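Local coordinates for serine acetyltransferase (Entamoeba histolytica, PDB 3P47), which probably catalyses O-acetylation of L-serine, a step of cysteine biosynthesis, and binds L-cysteine, at residues Gly189-Ile194 against Gly221-Pro226; Ser203-Ala208 against Lys239-Ile244. All coordinates share one frame; numbering follows the deposited sequence.

Interaction 1: Gly189-Ile194 against Gly221-Pro226; sequences GETAII and GTKRHP. With CYS (cysteine), chain B.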
loop_
_atom_site.group_PDB
_atom_site.type_symbol
_atom_site.label_atom_id
_atom_site.label_comp_id
_atom_site.label_asym_id
_atom_site.label_seq_id
_atom_site.Cartn_x
_atom_site.Cartn_y
_atom_site.Cartn_z
ATOM N N GLY A 189 14.556 -9.404 -2.346
ATOM C CA GLY A 189 15.534 -9.241 -1.283
ATOM C C GLY A 189 16.896 -8.675 -1.647
ATOM O O GLY A 189 17.306 -8.619 -2.801
ATOM N N GLU A 190 17.589 -8.250 -0.593
ATOM C CA GLU A 190 18.927 -7.671 -0.643
ATOM C C GLU A 190 19.917 -8.395 -1.564
ATOM O O GLU A 190 20.740 -7.758 -2.195
ATOM C CB GLU A 190 19.508 -7.619 0.785
ATOM C CG GLU A 190 20.900 -6.941 0.816
ATOM C CD GLU A 190 21.372 -6.574 2.225
ATOM O OE1 GLU A 190 22.240 -5.687 2.350
ATOM O OE2 GLU A 190 20.879 -7.160 3.187
ATOM N N THR A 191 19.859 -9.715 -1.598
ATOM C CA THR A 191 20.822 -10.459 -2.371
ATOM C C THR A 191 20.231 -11.160 -3.559
ATOM O O THR A 191 20.904 -11.959 -4.206
ATOM C CB THR A 191 21.677 -11.424 -1.503
ATOM O OG1 THR A 191 20.855 -12.464 -0.981
ATOM C CG2 THR A 191 22.310 -10.644 -0.382
ATOM N N ALA A 192 18.994 -10.813 -3.885
ATOM C CA ALA A 192 18.370 -11.318 -5.119
ATOM C C ALA A 192 19.133 -10.900 -6.382
ATOM O O ALA A 192 19.658 -9.785 -6.476
ATOM C CB ALA A 192 16.899 -10.857 -5.159
ATOM N N ILE A 193 19.185 -11.795 -7.375
ATOM C CA ILE A 193 19.764 -11.445 -8.684
ATOM C C ILE A 193 18.763 -11.836 -9.721
ATOM O O ILE A 193 18.307 -12.984 -9.734
ATOM C CB ILE A 193 21.109 -12.214 -8.955
ATOM C CG1 ILE A 193 22.118 -11.983 -7.848
ATOM C CG2 ILE A 193 21.723 -11.847 -10.318
ATOM C CD1 ILE A 193 22.486 -10.597 -7.603
ATOM N N ILE A 194 18.396 -10.878 -10.581
ATOM C CA ILE A 194 17.372 -11.129 -11.560
ATOM C C ILE A 194 17.916 -10.752 -12.961
ATOM O O ILE A 194 18.440 -9.650 -13.180
ATOM C CB ILE A 194 16.096 -10.292 -11.240
ATOM C CG1 ILE A 194 15.548 -10.660 -9.860
ATOM C CG2 ILE A 194 15.122 -10.395 -12.419
ATOM C CD1 ILE A 194 14.390 -9.770 -9.390
ATOM N N GLY A 221 23.580 -10.354 6.664
ATOM C CA GLY A 221 23.873 -10.442 5.234
ATOM C C GLY A 221 24.095 -11.842 4.685
ATOM O O GLY A 221 23.432 -12.780 5.095
ATOM N N THR A 222 25.049 -11.947 3.756
ATOM C CA THR A 222 25.355 -13.152 2.958
ATOM C C THR A 222 24.297 -13.425 1.905
ATOM O O THR A 222 23.130 -13.066 2.083
ATOM C CB THR A 222 25.583 -14.448 3.765
ATOM O OG1 THR A 222 24.324 -15.044 4.129
ATOM C CG2 THR A 222 26.464 -14.200 4.965
ATOM N N LYS A 223 24.723 -14.078 0.823
ATOM C CA LYS A 223 23.815 -14.467 -0.253
ATOM C C LYS A 223 22.782 -15.478 0.246
ATOM O O LYS A 223 23.089 -16.613 0.711
ATOM C CB LYS A 223 24.630 -15.008 -1.435
ATOM C CG LYS A 223 23.827 -15.739 -2.489
ATOM C CD LYS A 223 22.817 -14.846 -3.189
ATOM C CE LYS A 223 22.428 -15.497 -4.537
ATOM N NZ LYS A 223 21.274 -14.842 -5.197
ATOM N N ARG A 224 21.522 -15.072 0.162
ATOM C CA ARG A 224 20.474 -15.819 0.827
ATOM C C ARG A 224 19.130 -15.706 0.121
ATOM O O ARG A 224 18.160 -16.276 0.593
ATOM C CB ARG A 224 20.342 -15.389 2.309
ATOM C CG ARG A 224 19.930 -13.924 2.483
ATOM C CD ARG A 224 20.144 -13.386 3.896
ATOM N NE ARG A 224 19.610 -12.012 3.989
ATOM C CZ ARG A 224 20.256 -10.906 3.608
ATOM N NH1 ARG A 224 21.482 -10.964 3.075
ATOM N NH2 ARG A 224 19.657 -9.714 3.722
ATOM N N HIS A 225 19.084 -15.000 -1.016
ATOM C CA HIS A 225 17.848 -14.865 -1.814
ATOM C C HIS A 225 18.061 -15.457 -3.217
ATOM O O HIS A 225 19.201 -15.715 -3.615
ATOM C CB HIS A 225 17.453 -13.387 -1.904
ATOM C CG HIS A 225 17.272 -12.736 -0.563
ATOM N ND1 HIS A 225 18.121 -11.764 -0.081
ATOM C CD2 HIS A 225 16.354 -12.946 0.407
ATOM C CE1 HIS A 225 17.732 -11.400 1.127
ATOM N NE2 HIS A 225 16.654 -12.097 1.444
ATOM N N PRO A 226 16.982 -15.667 -3.985
ATOM C CA PRO A 226 17.223 -16.458 -5.215
ATOM C C PRO A 226 18.001 -15.740 -6.330
ATOM O O PRO A 226 18.080 -14.511 -6.374
ATOM C CB PRO A 226 15.803 -16.825 -5.681
ATOM C CG PRO A 226 14.894 -16.544 -4.451
ATOM C CD PRO A 226 15.544 -15.354 -3.810
HETATM N N CYS B . 14.412 -9.376 5.473
HETATM C CA CYS B . 14.918 -10.782 5.483
HETATM C C CYS B . 16.256 -10.907 4.732
HETATM O O CYS B . 16.760 -11.991 4.551
HETATM C CB CYS B . 13.869 -11.679 4.836
HETATM S SG CYS B . 13.830 -11.288 3.144
HETATM O OXT CYS B . 16.841 -9.934 4.279
#
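R224 and H225 of the L-cysteine pocket pack against the type I turn G189-A192. R224 grips the ligand carboxylate in a two-bond fork: NE binds cysteine O at 2.9 Å and NH2 binds cysteine OXT at 2.9 Å. R224 CG sits between the backbone N and the carbonyl carbon (chi1 63°), and the chain runs straight out to the ligand. NH2 also makes a salt bridge to E190 OE2 at 2.9 Å, with the N-H nearly in line (169°). The carboxylate of E190 stands almost upright to the guanidinium, 81° between planes. E190 OE1 is hydrogen-bonded to Y145 OH.

The H225 ring lies between G189 CA, a CH-pi contact over one face, and R224 CG on the opposite face. T191 N donates to H225 ND1 at 3.1 Å. T191 OG1 is hydrogen-bonded to H225 ND1 at 3.0 Å, and accepts from R224 N at 2.9 Å and weakly from H225 N. H225 NE2 bonds weakly to cysteine O. K223 NZ joins T191 O to H225 O and T227 OG1, and I193 N bonds to P226 O at 3.1 Å.

T191 thus fixes the backbone and ring behind the ligand. E190 OE2 and the ligand carboxylate probably share the charge of R224, and the salt bridge, in the guanidinium plane, helps hold NH2 facing OXT. The pocket reads a carboxylate that serine and cysteine share, consistent with cysteine occupying the substrate site.

Interaction 2: Ser203-Ala208 against Lys239-Ile244; sequences SVTLGA and KVLGNI. With CYS (cysteine), chain B.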
loop_
_atom_site.group_PDB
_atom_site.type_symbol
_atom_site.label_atom_id
_atom_site.label_comp_id
_atom_site.label_asym_id
_atom_site.label_seq_id
_atom_site.Cartn_x
_atom_site.Cartn_y
_atom_site.Cartn_z
ATOM N N SER A 203 2.081 -10.054 -5.376
ATOM C CA SER A 203 2.288 -11.056 -4.322
ATOM C C SER A 203 3.395 -12.057 -4.575
ATOM O O SER A 203 3.396 -13.107 -3.950
ATOM C CB SER A 203 0.971 -11.833 -4.025
ATOM O OG SER A 203 0.058 -10.971 -3.351
ATOM N N VAL A 204 4.348 -11.724 -5.440
ATOM C CA VAL A 204 5.517 -12.583 -5.646
ATOM C C VAL A 204 6.636 -12.227 -4.657
ATOM O O VAL A 204 6.977 -11.049 -4.478
ATOM C CB VAL A 204 6.041 -12.463 -7.097
ATOM C CG1 VAL A 204 7.475 -12.961 -7.218
ATOM C CG2 VAL A 204 5.130 -13.189 -8.080
ATOM N N THR A 205 7.242 -13.235 -4.054
ATOM C CA THR A 205 8.438 -13.022 -3.221
ATOM C C THR A 205 9.623 -13.701 -3.893
ATOM O O THR A 205 9.525 -14.871 -4.260
ATOM C CB THR A 205 8.276 -13.609 -1.781
ATOM O OG1 THR A 205 7.383 -12.783 -1.005
ATOM C CG2 THR A 205 9.643 -13.632 -1.037
ATOM N N LEU A 206 10.719 -12.960 -4.028
ATOM C CA LEU A 206 12.030 -13.536 -4.376
ATOM C C LEU A 206 12.851 -13.180 -3.154
ATOM O O LEU A 206 13.408 -12.081 -3.055
ATOM C CB LEU A 206 12.578 -12.855 -5.640
ATOM C CG LEU A 206 11.902 -13.270 -6.955
ATOM C CD1 LEU A 206 12.335 -12.417 -8.132
ATOM C CD2 LEU A 206 12.223 -14.745 -7.265
ATOM N N GLY A 207 12.863 -14.076 -2.179
ATOM C CA GLY A 207 13.211 -13.629 -0.838
ATOM C C GLY A 207 13.715 -14.747 0.020
ATOM O O GLY A 207 14.315 -15.679 -0.488
ATOM N N ALA A 208 13.501 -14.608 1.328
ATOM C CA ALA A 208 13.901 -15.619 2.288
ATOM C C ALA A 208 12.980 -15.491 3.500
ATOM O O ALA A 208 12.393 -14.414 3.749
ATOM C CB ALA A 208 15.364 -15.408 2.717
ATOM N N LYS A 239 6.008 -17.882 -4.121
ATOM C CA LYS A 239 6.996 -17.569 -3.093
ATOM C C LYS A 239 8.258 -18.347 -3.405
ATOM O O LYS A 239 8.305 -19.596 -3.202
ATOM C CB LYS A 239 6.503 -17.989 -1.694
ATOM C CG LYS A 239 5.124 -17.442 -1.229
ATOM C CD LYS A 239 5.163 -15.935 -1.188
ATOM C CE LYS A 239 3.856 -15.321 -0.687
ATOM N NZ LYS A 239 2.746 -15.527 -1.642
ATOM N N VAL A 240 9.278 -17.631 -3.873
ATOM C CA VAL A 240 10.571 -18.231 -4.235
ATOM C C VAL A 240 11.608 -17.819 -3.182
ATOM O O VAL A 240 11.954 -16.642 -3.081
ATOM C CB VAL A 240 10.985 -17.724 -5.623
ATOM C CG1 VAL A 240 12.272 -18.407 -6.115
ATOM C CG2 VAL A 240 9.820 -17.923 -6.601
ATOM N N LEU A 241 12.073 -18.793 -2.389
ATOM C CA LEU A 241 12.793 -18.507 -1.159
ATOM C C LEU A 241 14.149 -19.201 -1.071
ATOM O O LEU A 241 14.296 -20.370 -1.441
ATOM C CB LEU A 241 11.933 -18.895 0.052
ATOM C CG LEU A 241 10.555 -18.185 0.214
ATOM C CD1 LEU A 241 9.776 -18.763 1.384
ATOM C CD2 LEU A 241 10.697 -16.687 0.464
ATOM N N GLY A 242 15.129 -18.458 -0.573
ATOM C CA GLY A 242 16.417 -19.043 -0.237
ATOM C C GLY A 242 17.456 -18.765 -1.286
ATOM O O GLY A 242 17.190 -18.130 -2.325
ATOM N N ASN A 243 18.657 -19.250 -1.013
ATOM C CA ASN A 243 19.744 -19.075 -1.942
ATOM C C ASN A 243 19.635 -20.214 -2.958
ATOM O O ASN A 243 20.373 -21.188 -2.861
ATOM C CB ASN A 243 21.088 -19.123 -1.203
ATOM C CG ASN A 243 22.276 -18.964 -2.154
ATOM O OD1 ASN A 243 22.126 -18.483 -3.286
ATOM N ND2 ASN A 243 23.464 -19.372 -1.700
ATOM N N ILE A 244 18.686 -20.089 -3.893
ATOM C CA ILE A 244 18.413 -21.086 -4.926
ATOM C C ILE A 244 18.544 -20.439 -6.292
ATOM O O ILE A 244 18.482 -19.211 -6.396
ATOM C CB ILE A 244 17.006 -21.718 -4.752
ATOM C CG1 ILE A 244 15.906 -20.646 -4.795
ATOM C CG2 ILE A 244 16.933 -22.515 -3.439
ATOM C CD1 ILE A 244 14.480 -21.195 -4.825
HETATM N N CYS B . 14.412 -9.376 5.473
HETATM C CA CYS B . 14.918 -10.782 5.483
HETATM C C CYS B . 16.256 -10.907 4.732
HETATM O O CYS B . 16.760 -11.991 4.551
HETATM C CB CYS B . 13.869 -11.679 4.836
HETATM S SG CYS B . 13.830 -11.288 3.144
HETATM O OXT CYS B . 16.841 -9.934 4.279
#
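L206 and V240 stand together on one face of a flat parallel strand pair, and T205, K239 and L241 lie on the other. Along the facing edges the peptides are joined by a ladder of backbone bonds. V240 N binds T205 O at 2.8 Å, G207 N binds V240 O at 2.9 Å, and G242 N binds G207 O at 2.9 Å. Strands 205-207 and 239-241 run 4.8 Å apart between axes, with 8° between their directions.

On the first face the side chains of L206 and V240 lie side by side and point the same way. L206 CD2 touches V240 CB at 3.6 Å. L206 also packs on I234 and V240 on P226, toward the coil interior. On the second face L241 has CG anti to its carbonyl carbon (chi1 -60°). Its CD2 then comes across the pair to meet T205 CG2 at 3.6 Å and A208 N at 3.6 Å.

K239 bends back alongside T205. Its NZ makes a weak bond to S203 O, and is also bonded to G237 O and to N255 of the second subunit. This face meets the second subunit: T205 OG1 bonds to its Q202, and K239 and L241 pack on its T236. Past the strand, A208 O lies 3.3 Å from CB of the bound cysteine. Parallel strands stacked in register on successive coils are typical of the left-handed beta-helix of hexapeptide-repeat transferases.

The four segments alternate along the chain: 189-194, 203-208, 221-226, 239-244. The sheet order puts both contacts between neighbouring coils of the beta-helix. Strand 205-207 lies beside 239-241 in one sheet. In another, 193-194 lies beside 227-228, and 221-226 is the loop leading into 227-228. The centres of interactions 1 and 2 are about 9 Å apart, and the two touch. G189 N probably bonds to L206 O at 3.0 Å, and H225 CD2 packs on G207 C at 3.2 Å. Both reach the bound cysteine and the second subunit. The pocket appears to lie at the turns between sheets, completed by H210 and by D116 and D181 of the second subunit.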